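Local coordinates for clavulanic acid biosynthesis oligopeptide binding protein 2 (Streptomyces clavuligerus, PDB 2WOL) that takes part in clavulanic acid biosynthesis as a solute-binding protein of the oligopeptide-binding type and probably binds peptides, at residues Phe303-Ala308 / Leu524-Asp529; Gly344-Thr349 / His528-His533; Thr349-Pro354 / Ala512-Val517; Gly400-Val405 / Val450-Ala455. All coordinates share one frame; numbering follows the deposited sequence. Where two conformers were deposited one is given.

Contact 1: Phe303-Ala308 / Leu524-Asp529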
# COMPACT_ATOMS: atom_id res chain seq x y z
N PHE A 303 -1.92 -6.31 -3.49
CA PHE A 303 -1.40 -6.98 -2.31
C PHE A 303 -1.02 -8.41 -2.65
O PHE A 303 -1.62 -9.04 -3.52
CB PHE A 303 -2.43 -6.97 -1.18
CG PHE A 303 -2.45 -5.70 -0.37
CD1 PHE A 303 -2.90 -4.50 -0.94
CD2 PHE A 303 -2.05 -5.69 0.95
CE1 PHE A 303 -2.93 -3.33 -0.20
CE2 PHE A 303 -2.07 -4.52 1.71
CZ PHE A 303 -2.51 -3.34 1.13
N LEU A 304 0.00 -8.91 -1.95
CA LEU A 304 0.44 -10.29 -2.07
C LEU A 304 0.23 -11.00 -0.74
O LEU A 304 0.63 -10.49 0.30
CB LEU A 304 1.92 -10.35 -2.47
CG LEU A 304 2.60 -11.72 -2.41
CD1 LEU A 304 2.14 -12.62 -3.53
CD2 LEU A 304 4.12 -11.57 -2.44
N HIS A 305 -0.38 -12.17 -0.79
CA HIS A 305 -0.50 -13.05 0.35
C HIS A 305 0.60 -14.10 0.23
O HIS A 305 0.73 -14.74 -0.82
CB HIS A 305 -1.88 -13.70 0.38
CG HIS A 305 -2.23 -14.35 1.68
ND1 HIS A 305 -2.28 -13.66 2.87
CD2 HIS A 305 -2.56 -15.63 1.98
CE1 HIS A 305 -2.62 -14.48 3.84
NE2 HIS A 305 -2.79 -15.68 3.33
N PHE A 306 1.40 -14.26 1.28
CA PHE A 306 2.52 -15.18 1.23
C PHE A 306 2.86 -15.79 2.58
O PHE A 306 2.36 -15.36 3.62
CB PHE A 306 3.76 -14.52 0.59
CG PHE A 306 4.34 -13.37 1.39
CD1 PHE A 306 5.42 -13.58 2.25
CD2 PHE A 306 3.83 -12.08 1.27
CE1 PHE A 306 5.98 -12.53 2.97
CE2 PHE A 306 4.38 -11.02 1.99
CZ PHE A 306 5.45 -11.25 2.85
N VAL A 307 3.71 -16.82 2.54
CA VAL A 307 4.28 -17.40 3.75
C VAL A 307 5.79 -17.15 3.72
O VAL A 307 6.46 -17.42 2.71
CB VAL A 307 3.98 -18.92 3.84
CG1 VAL A 307 4.72 -19.56 5.02
CG2 VAL A 307 2.48 -19.17 3.95
N ALA A 308 6.31 -16.61 4.82
CA ALA A 308 7.74 -16.38 4.95
C ALA A 308 8.37 -17.47 5.80
O ALA A 308 7.77 -17.92 6.77
CB ALA A 308 7.99 -15.01 5.58
N LEU A 524 7.18 -17.96 0.10
CA LEU A 524 6.25 -18.81 -0.64
C LEU A 524 5.04 -17.97 -1.05
O LEU A 524 4.18 -17.67 -0.21
CB LEU A 524 5.81 -20.01 0.21
CG LEU A 524 4.62 -20.86 -0.25
CD1 LEU A 524 4.82 -21.45 -1.65
CD2 LEU A 524 4.36 -21.97 0.76
N PRO A 525 4.97 -17.58 -2.34
CA PRO A 525 3.85 -16.79 -2.83
C PRO A 525 2.60 -17.65 -2.89
O PRO A 525 2.66 -18.81 -3.31
CB PRO A 525 4.28 -16.40 -4.26
CG PRO A 525 5.66 -16.90 -4.44
CD PRO A 525 5.95 -17.90 -3.39
N LEU A 526 1.47 -17.09 -2.47
CA LEU A 526 0.19 -17.81 -2.52
C LEU A 526 -0.73 -17.22 -3.58
O LEU A 526 -0.96 -17.83 -4.63
CB LEU A 526 -0.49 -17.84 -1.15
CG LEU A 526 0.32 -18.47 -0.01
CD1 LEU A 526 -0.46 -18.42 1.29
CD2 LEU A 526 0.70 -19.91 -0.34
N VAL A 527 -1.25 -16.03 -3.31
CA VAL A 527 -2.12 -15.33 -4.25
C VAL A 527 -1.85 -13.84 -4.26
O VAL A 527 -1.39 -13.29 -3.26
CB VAL A 527 -3.64 -15.56 -3.95
CG1 VAL A 527 -4.03 -17.04 -4.08
CG2 VAL A 527 -4.03 -15.01 -2.57
N HIS A 528 -2.13 -13.21 -5.40
CA HIS A 528 -2.31 -11.76 -5.43
C HIS A 528 -3.77 -11.49 -5.12
O HIS A 528 -4.68 -12.01 -5.80
CB HIS A 528 -1.92 -11.18 -6.79
CG HIS A 528 -0.45 -11.22 -7.07
ND1 HIS A 528 0.48 -10.61 -6.26
CD2 HIS A 528 0.25 -11.80 -8.08
CE1 HIS A 528 1.69 -10.81 -6.75
NE2 HIS A 528 1.57 -11.52 -7.86
N ASP A 529 -3.99 -10.70 -4.09
CA ASP A 529 -5.33 -10.46 -3.56
C ASP A 529 -6.23 -9.72 -4.55
O ASP A 529 -5.76 -8.91 -5.36
CB ASP A 529 -5.28 -9.77 -2.19
CG ASP A 529 -4.92 -10.73 -1.07
OD1 ASP A 529 -5.48 -11.85 -1.02
OD2 ASP A 529 -4.07 -10.36 -0.23
O HOH W 1 -3.18 -8.15 -5.80
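Leu304 and His528 lean over the seam between their strands because of their first torsions: in Leu304, CG stands opposite the backbone N (chi1 170°), and in His528 it stands opposite the carbonyl carbon (chi1 -70°). Leu304 CD1 thereby comes within 3.7 Å of His528 CE1, the two side chains crossing at a slant, while Phe303 O lies in the plane of the imidazole at its edge. Strand 303-308 and strand 524-529 run antiparallel. His305 N donates an almost straight bond to Val527 O (2.9 Å), and Val307 and Leu524 are joined by a reciprocal pair, with Leu524 N to Val307 O at 2.8 Å. Between these bonded pairs Leu526 and Val527 both face His305, a classic beta bulge: His305 O accepts from Leu526 N at 3.0 Å and only weakly from Val527 N. The extra residue turns Leu526 toward the partner strand, where its CD1 packs 4.0 Å from Val307 CG2. Branched aliphatic residues suit this buried side, which helix 401-414 covers. Past the bulge, a water donates to both Phe303 O (2.9 Å) and Asp529 O (2.7 Å). The ladder thus serves the backbone groups pointing inward, while strand 448-453, Asp346 and Thr348 serve outward-facing ones. His528 ND1, however, is buried without any partner, and a proton on that atom would probably cost energy.

Contact 2: Gly344-Thr349 / His528-His533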
# COMPACT_ATOMS: atom_id res chain seq x y z
N GLY A 344 -10.91 -16.23 -4.20
CA GLY A 344 -9.66 -16.36 -3.45
C GLY A 344 -8.48 -15.68 -4.11
O GLY A 344 -7.34 -16.15 -3.99
N GLY A 345 -8.73 -14.58 -4.81
CA GLY A 345 -7.66 -13.83 -5.46
C GLY A 345 -7.11 -14.56 -6.67
O GLY A 345 -7.78 -15.40 -7.27
N ASP A 346 -5.87 -14.22 -7.01
CA ASP A 346 -5.24 -14.72 -8.22
C ASP A 346 -3.99 -15.52 -7.87
O ASP A 346 -3.04 -14.97 -7.31
CB ASP A 346 -4.86 -13.54 -9.11
CG ASP A 346 -4.98 -13.88 -10.57
OD1 ASP A 346 -4.07 -14.54 -11.11
OD2 ASP A 346 -6.00 -13.47 -11.16
N LEU A 347 -4.00 -16.81 -8.19
CA LEU A 347 -2.85 -17.67 -7.91
C LEU A 347 -1.58 -17.07 -8.48
O LEU A 347 -1.59 -16.52 -9.58
CB LEU A 347 -3.05 -19.06 -8.51
CG LEU A 347 -3.91 -20.07 -7.75
CD1 LEU A 347 -4.07 -21.32 -8.59
CD2 LEU A 347 -3.26 -20.40 -6.41
N THR A 348 -0.50 -17.16 -7.72
CA THR A 348 0.79 -16.70 -8.19
C THR A 348 1.91 -17.62 -7.71
O THR A 348 1.85 -18.14 -6.60
CB THR A 348 1.06 -15.23 -7.77
OG1 THR A 348 2.30 -14.79 -8.35
CG2 THR A 348 1.14 -15.08 -6.26
N THR A 349 2.91 -17.81 -8.57
CA THR A 349 4.12 -18.54 -8.20
C THR A 349 5.33 -17.60 -8.05
O THR A 349 6.45 -18.05 -7.81
CB THR A 349 4.46 -19.63 -9.24
OG1 THR A 349 4.75 -19.00 -10.50
CG2 THR A 349 3.29 -20.59 -9.41
N HIS A 528 -2.13 -13.21 -5.40
CA HIS A 528 -2.31 -11.76 -5.43
C HIS A 528 -3.77 -11.49 -5.12
O HIS A 528 -4.68 -12.01 -5.80
CB HIS A 528 -1.92 -11.18 -6.79
CG HIS A 528 -0.45 -11.22 -7.07
ND1 HIS A 528 0.48 -10.61 -6.26
CD2 HIS A 528 0.25 -11.80 -8.08
CE1 HIS A 528 1.69 -10.81 -6.75
NE2 HIS A 528 1.57 -11.52 -7.86
N ASP A 529 -3.99 -10.70 -4.09
CA ASP A 529 -5.33 -10.46 -3.56
C ASP A 529 -6.23 -9.72 -4.55
O ASP A 529 -5.76 -8.91 -5.36
CB ASP A 529 -5.28 -9.77 -2.19
CG ASP A 529 -4.92 -10.73 -1.07
OD1 ASP A 529 -5.48 -11.85 -1.02
OD2 ASP A 529 -4.07 -10.36 -0.23
N LYS A 530 -7.51 -10.05 -4.49
CA LYS A 530 -8.54 -9.34 -5.23
C LYS A 530 -9.63 -8.93 -4.25
O LYS A 530 -9.69 -9.44 -3.13
CB LYS A 530 -9.11 -10.21 -6.35
CG LYS A 530 -8.14 -10.40 -7.51
CD LYS A 530 -8.66 -11.34 -8.58
CE LYS A 530 -9.80 -10.73 -9.39
NZ LYS A 530 -10.19 -11.60 -10.53
N THR A 531 -10.48 -8.01 -4.67
CA THR A 531 -11.52 -7.50 -3.79
C THR A 531 -12.77 -7.20 -4.60
O THR A 531 -12.70 -7.08 -5.83
CB THR A 531 -11.05 -6.24 -3.03
OG1 THR A 531 -11.91 -5.99 -1.92
CG2 THR A 531 -11.00 -5.02 -3.94
N LEU A 532 -13.91 -7.08 -3.93
CA LEU A 532 -15.16 -6.71 -4.59
C LEU A 532 -15.63 -5.35 -4.10
O LEU A 532 -16.00 -5.21 -2.93
CB LEU A 532 -16.24 -7.76 -4.33
CG LEU A 532 -16.09 -9.11 -5.05
CD1 LEU A 532 -17.01 -10.13 -4.45
CD2 LEU A 532 -16.35 -8.98 -6.54
N HIS A 533 -15.60 -4.35 -4.98
CA HIS A 533 -16.12 -3.03 -4.64
C HIS A 533 -17.51 -2.85 -5.24
O HIS A 533 -17.74 -3.25 -6.38
CB HIS A 533 -15.23 -1.92 -5.19
CG HIS A 533 -13.83 -1.91 -4.66
ND1 HIS A 533 -13.54 -1.97 -3.32
CD2 HIS A 533 -12.65 -1.80 -5.31
CE1 HIS A 533 -12.22 -1.92 -3.16
NE2 HIS A 533 -11.66 -1.81 -4.35
O HOH W 2 -8.51 -14.45 -10.09
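Asp346 and His528 form an antiparallel hydrogen-bonded pair in which each residue satisfies the other's backbone: Asp346 N donates to His528 O at 2.8 Å, and His528 N returns a bond of 2.8 Å to Asp346 O. This short bridge adds strand 346-347 to the edge of strand 523-534. Just before it, Gly345 takes a positive phi (72°) and sets its CA 3.5 Å from His528 O, a fit that suits a residue without a side chain. The aliphatic part of Lys530 then lies along Gly345, with Lys530 CG 4.0 Å from Gly345 CA. A water completes the polar network, donating to Gly345 O (3.1 Å) and to Asp346 OD2 (2.9 Å) and accepting weakly from Lys530 NZ. The other carboxylate oxygen, Asp346 OD1, is paired in a salt bridge with Arg300. Thr348 uses both branches: OG1 is hydrogen-bonded to Ala350 O, while CG2 sits over one face of the His528 ring, a CH-pi contact 4.0 Å from the centroid. Asp346 therefore balances a direct cation on one oxygen against a water-mediated link to Lys530 on the other, which probably favours its ionised form.

Contact 3: Thr349-Pro354 / Ala512-Val517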
# COMPACT_ATOMS: atom_id res chain seq x y z
N THR A 349 2.91 -17.81 -8.57
CA THR A 349 4.12 -18.54 -8.20
C THR A 349 5.33 -17.60 -8.05
O THR A 349 6.45 -18.05 -7.81
CB THR A 349 4.46 -19.63 -9.24
OG1 THR A 349 4.75 -19.00 -10.50
CG2 THR A 349 3.29 -20.59 -9.41
N ALA A 350 5.09 -16.31 -8.21
CA ALA A 350 6.12 -15.30 -8.00
C ALA A 350 5.58 -14.11 -7.19
O ALA A 350 4.44 -14.14 -6.72
CB ALA A 350 6.71 -14.84 -9.34
N LEU A 351 6.41 -13.08 -7.04
CA LEU A 351 6.13 -12.02 -6.07
C LEU A 351 5.49 -10.76 -6.65
O LEU A 351 4.46 -10.30 -6.14
CB LEU A 351 7.41 -11.66 -5.30
CG LEU A 351 8.17 -12.84 -4.66
CD1 LEU A 351 9.54 -12.41 -4.18
CD2 LEU A 351 7.38 -13.46 -3.51
N PHE A 352 6.08 -10.21 -7.71
CA PHE A 352 5.59 -8.96 -8.31
C PHE A 352 4.15 -9.05 -8.79
O PHE A 352 3.79 -10.02 -9.47
CB PHE A 352 6.45 -8.54 -9.51
CG PHE A 352 7.84 -8.07 -9.16
CD1 PHE A 352 8.93 -8.56 -9.85
CD2 PHE A 352 8.05 -7.12 -8.15
CE1 PHE A 352 10.23 -8.13 -9.55
CE2 PHE A 352 9.34 -6.68 -7.85
CZ PHE A 352 10.42 -7.19 -8.55
N PRO A 353 3.32 -8.05 -8.46
CA PRO A 353 2.01 -7.91 -9.11
C PRO A 353 2.19 -7.57 -10.60
O PRO A 353 3.21 -6.98 -10.97
CB PRO A 353 1.37 -6.73 -8.37
CG PRO A 353 2.15 -6.57 -7.12
CD PRO A 353 3.54 -7.01 -7.44
N PRO A 354 1.21 -7.95 -11.45
CA PRO A 354 1.29 -7.65 -12.88
C PRO A 354 1.26 -6.16 -13.26
O PRO A 354 1.44 -5.83 -14.44
CB PRO A 354 0.07 -8.38 -13.46
CG PRO A 354 -0.86 -8.54 -12.32
CD PRO A 354 0.00 -8.72 -11.11
N ALA A 512 16.08 -10.20 -12.08
CA ALA A 512 17.19 -10.93 -11.48
C ALA A 512 17.07 -10.96 -9.95
O ALA A 512 17.33 -11.99 -9.33
CB ALA A 512 18.53 -10.35 -11.90
N VAL A 513 16.68 -9.83 -9.35
CA VAL A 513 16.44 -9.79 -7.91
C VAL A 513 15.37 -10.81 -7.50
O VAL A 513 15.59 -11.61 -6.60
CB VAL A 513 16.01 -8.38 -7.42
CG1 VAL A 513 15.66 -8.41 -5.93
CG2 VAL A 513 17.11 -7.37 -7.68
N GLU A 514 14.23 -10.78 -8.19
CA GLU A 514 13.12 -11.67 -7.85
C GLU A 514 13.52 -13.13 -8.00
O GLU A 514 13.19 -13.96 -7.14
CB GLU A 514 11.89 -11.37 -8.70
CG GLU A 514 10.67 -12.17 -8.24
CD GLU A 514 9.45 -11.95 -9.11
OE1 GLU A 514 9.59 -11.93 -10.35
OE2 GLU A 514 8.35 -11.82 -8.54
N ARG A 515 14.23 -13.44 -9.08
CA ARG A 515 14.72 -14.79 -9.31
C ARG A 515 15.62 -15.25 -8.16
O ARG A 515 15.44 -16.35 -7.64
CB ARG A 515 15.45 -14.89 -10.65
CG ARG A 515 16.01 -16.28 -10.93
CD ARG A 515 16.51 -16.43 -12.36
NE ARG A 515 15.41 -16.43 -13.32
CZ ARG A 515 14.76 -17.53 -13.72
NH1 ARG A 515 15.09 -18.72 -13.24
NH2 ARG A 515 13.77 -17.42 -14.60
N ARG A 516 16.57 -14.41 -7.76
CA ARG A 516 17.48 -14.77 -6.68
C ARG A 516 16.72 -14.99 -5.37
O ARG A 516 17.02 -15.91 -4.63
CB ARG A 516 18.56 -13.71 -6.49
CG ARG A 516 19.64 -13.73 -7.55
CD ARG A 516 20.57 -12.55 -7.40
NE ARG A 516 21.69 -12.61 -8.35
CZ ARG A 516 22.87 -13.16 -8.08
NH1 ARG A 516 23.11 -13.70 -6.90
NH2 ARG A 516 23.82 -13.16 -9.01
N VAL A 517 15.73 -14.13 -5.11
CA VAL A 517 14.90 -14.28 -3.91
C VAL A 517 14.18 -15.63 -3.91
O VAL A 517 14.15 -16.32 -2.90
CB VAL A 517 13.89 -13.13 -3.75
CG1 VAL A 517 12.90 -13.41 -2.62
CG2 VAL A 517 14.61 -11.82 -3.50
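Glu514 slides alongside the ring of Phe352, the two side chains running in opposite directions, so that Glu514 CB lies 3.7 Å from Phe352 CE1 and Glu514 CD lies 3.5 Å from Phe352 CD1. The carboxylate and ring planes are turned 47° apart. An extended glutamate chain suits this place, since it spans the distance from helix 503-520 to the loop and delivers its charge to the backbone there. Glu514 OE2 takes two consecutive N-H groups: Leu351 N at 2.8 Å and Phe352 N at 2.9 Å. They arrive from opposite faces of the carboxylate plane. Leu351 N comes from the anti side, 32° out of that plane, whereas Phe352 N meets OE2 nearly along the C-O direction and makes the straighter bond, 166° at the hydrogen. OE1 is satisfied by Gln360 NE2. Apolar contacts flank the polar grip: Ala350 CB stands 3.5 Å from Glu514 OE2, and one turn further along the helix Val517 CG1 packs 3.8 Å from Leu351 CD1. Leu351 also rests on Leu523 and Pro525, and Phe352 on helix 460-468, so the loop is held among several elements. Three N-H donors on a buried carboxylate would stabilise its negative charge, which makes the ionised form likely; the paired bonds to OE2 also fix the course of the backbone through Leu351 and Phe352.

Contact 4: Gly400-Val405 / Val450-Ala455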
# COMPACT_ATOMS: atom_id res chain seq x y z
N GLY A 400 -8.49 -15.48 12.39
CA GLY A 400 -9.29 -15.12 11.23
C GLY A 400 -8.84 -15.78 9.94
O GLY A 400 -8.53 -16.97 9.92
N LYS A 401 -8.80 -14.99 8.86
CA LYS A 401 -8.46 -15.50 7.53
C LYS A 401 -7.03 -16.03 7.46
O LYS A 401 -6.75 -16.99 6.74
CB LYS A 401 -8.68 -14.42 6.47
CG LYS A 401 -9.05 -14.95 5.09
CD LYS A 401 -10.48 -15.49 5.06
CE LYS A 401 -10.83 -16.05 3.69
NZ LYS A 401 -12.01 -16.96 3.74
N PHE A 402 -6.13 -15.38 8.20
CA PHE A 402 -4.74 -15.82 8.29
C PHE A 402 -4.64 -17.19 8.94
O PHE A 402 -3.77 -17.99 8.57
CB PHE A 402 -3.91 -14.80 9.09
CG PHE A 402 -3.44 -13.61 8.29
CD1 PHE A 402 -4.13 -13.18 7.16
CD2 PHE A 402 -2.32 -12.90 8.70
CE1 PHE A 402 -3.70 -12.07 6.44
CE2 PHE A 402 -1.88 -11.79 7.99
CZ PHE A 402 -2.56 -11.38 6.85
N ARG A 403 -5.51 -17.46 9.91
CA ARG A 403 -5.54 -18.75 10.60
C ARG A 403 -5.99 -19.88 9.67
O ARG A 403 -5.41 -20.97 9.68
CB ARG A 403 -6.43 -18.70 11.86
CG ARG A 403 -6.60 -20.03 12.59
CD ARG A 403 -5.26 -20.61 13.03
NE ARG A 403 -5.36 -22.02 13.40
CZ ARG A 403 -5.33 -22.48 14.65
NH1 ARG A 403 -5.21 -21.64 15.68
NH2 ARG A 403 -5.42 -23.78 14.88
N LEU A 404 -7.00 -19.60 8.85
CA LEU A 404 -7.45 -20.56 7.84
C LEU A 404 -6.32 -20.93 6.88
O LEU A 404 -6.15 -22.10 6.54
CB LEU A 404 -8.65 -20.02 7.05
CG LEU A 404 -9.96 -19.75 7.80
CD1 LEU A 404 -11.00 -19.19 6.84
CD2 LEU A 404 -10.49 -20.99 8.51
N VAL A 405 -5.55 -19.93 6.47
CA VAL A 405 -4.38 -20.16 5.62
C VAL A 405 -3.33 -21.00 6.35
O VAL A 405 -2.80 -21.96 5.79
CB VAL A 405 -3.80 -18.83 5.08
CG1 VAL A 405 -2.44 -19.04 4.42
CG2 VAL A 405 -4.77 -18.18 4.11
N VAL A 450 2.56 -16.37 8.29
CA VAL A 450 1.55 -16.00 7.30
C VAL A 450 1.36 -14.49 7.33
O VAL A 450 1.16 -13.90 8.39
CB VAL A 450 0.18 -16.67 7.60
CG1 VAL A 450 -0.88 -16.23 6.57
CG2 VAL A 450 0.30 -18.18 7.61
N THR A 451 1.42 -13.86 6.16
CA THR A 451 1.15 -12.43 6.10
C THR A 451 0.64 -11.98 4.74
O THR A 451 0.57 -12.78 3.80
CB THR A 451 2.38 -11.59 6.56
OG1 THR A 451 1.95 -10.26 6.88
CG2 THR A 451 3.47 -11.55 5.49
N ASP A 452 0.26 -10.72 4.65
CA ASP A 452 -0.02 -10.08 3.37
C ASP A 452 0.70 -8.75 3.33
O ASP A 452 1.06 -8.20 4.37
CB ASP A 452 -1.53 -9.95 3.12
CG ASP A 452 -2.21 -8.93 4.02
OD1 ASP A 452 -1.74 -8.67 5.14
OD2 ASP A 452 -3.25 -8.39 3.58
N TRP A 453 0.94 -8.25 2.12
CA TRP A 453 1.78 -7.08 1.92
C TRP A 453 1.32 -6.31 0.69
O TRP A 453 1.01 -6.90 -0.34
CB TRP A 453 3.24 -7.50 1.73
CG TRP A 453 4.12 -6.45 1.12
CD1 TRP A 453 4.59 -6.43 -0.16
CD2 TRP A 453 4.62 -5.26 1.75
NE1 TRP A 453 5.36 -5.31 -0.37
CE2 TRP A 453 5.39 -4.58 0.79
CE3 TRP A 453 4.49 -4.72 3.03
CZ2 TRP A 453 6.04 -3.37 1.07
CZ3 TRP A 453 5.14 -3.52 3.32
CH2 TRP A 453 5.90 -2.86 2.34
N GLY A 454 1.27 -4.99 0.82
CA GLY A 454 1.09 -4.08 -0.30
C GLY A 454 2.15 -3.00 -0.26
O GLY A 454 2.49 -2.49 0.81
N ALA A 455 2.68 -2.65 -1.42
CA ALA A 455 3.69 -1.61 -1.52
C ALA A 455 3.15 -0.25 -1.09
O ALA A 455 1.97 0.04 -1.28
CB ALA A 455 4.22 -1.53 -2.93
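Helix 401-414 is the connection of a beta-alpha-beta unit, following strand 391-398 and leading to parallel strand 418-425, and its first turn packs here on strand 448-453 of the same sheet. The short segments approach to 8.6 Å between axes. Phe402 carries most of the contact. Val450 CG1 sits over one face of its ring, 4.0 Å from Phe402 CG, and also meets Val405 CG1 at 3.9 Å, so that a methyl of the strand fits between two residues one helical turn apart. The far end of the ring follows the strand: Phe402 CE2 is 3.6 Å from Thr451 CA, and Phe402 CZ reaches 3.3 Å from Asp452 OD1. That oxygen lies near the ring plane at the edge, with the carboxylate turned almost perpendicular to the ring (83°). Asp452 places it there by holding CG between its backbone N and carbonyl carbon (chi1 70°). Phe402 CD2 also passes 3.6 Å from Val450 O, a carbonyl hydrogen-bonded by Tyr430 OH. The ring of His305 also meets that of Phe402. No hydrogen bond joins the segments; apolar packing does the work, and the slightly positive C-H rim of Phe402 probably gains some electrostatic benefit from Asp452 OD1 at its edge.

Contacts 1, 2 and 4 share one mixed sheet, in which strand 303-309 lies between 523-534 and 448-453. Contact 1 is central: its centre is about 8 Å from that of contact 4 and about 9 Å from that of contact 2. Leu304 N lies 2.8 Å from Trp453 O, and Leu526 O lies 3.2 Å from Thr348 N, both probable hydrogen bonds. Contact 3 begins where contact 2 ends, at Thr349, and its loop packs on His528. Contacts 3 and 4 stay apart, about 7 Å between nearest atoms. Glycerol, probably from crystallisation, is bound near Phe303 and at Gly454 O; it may mark a pocket.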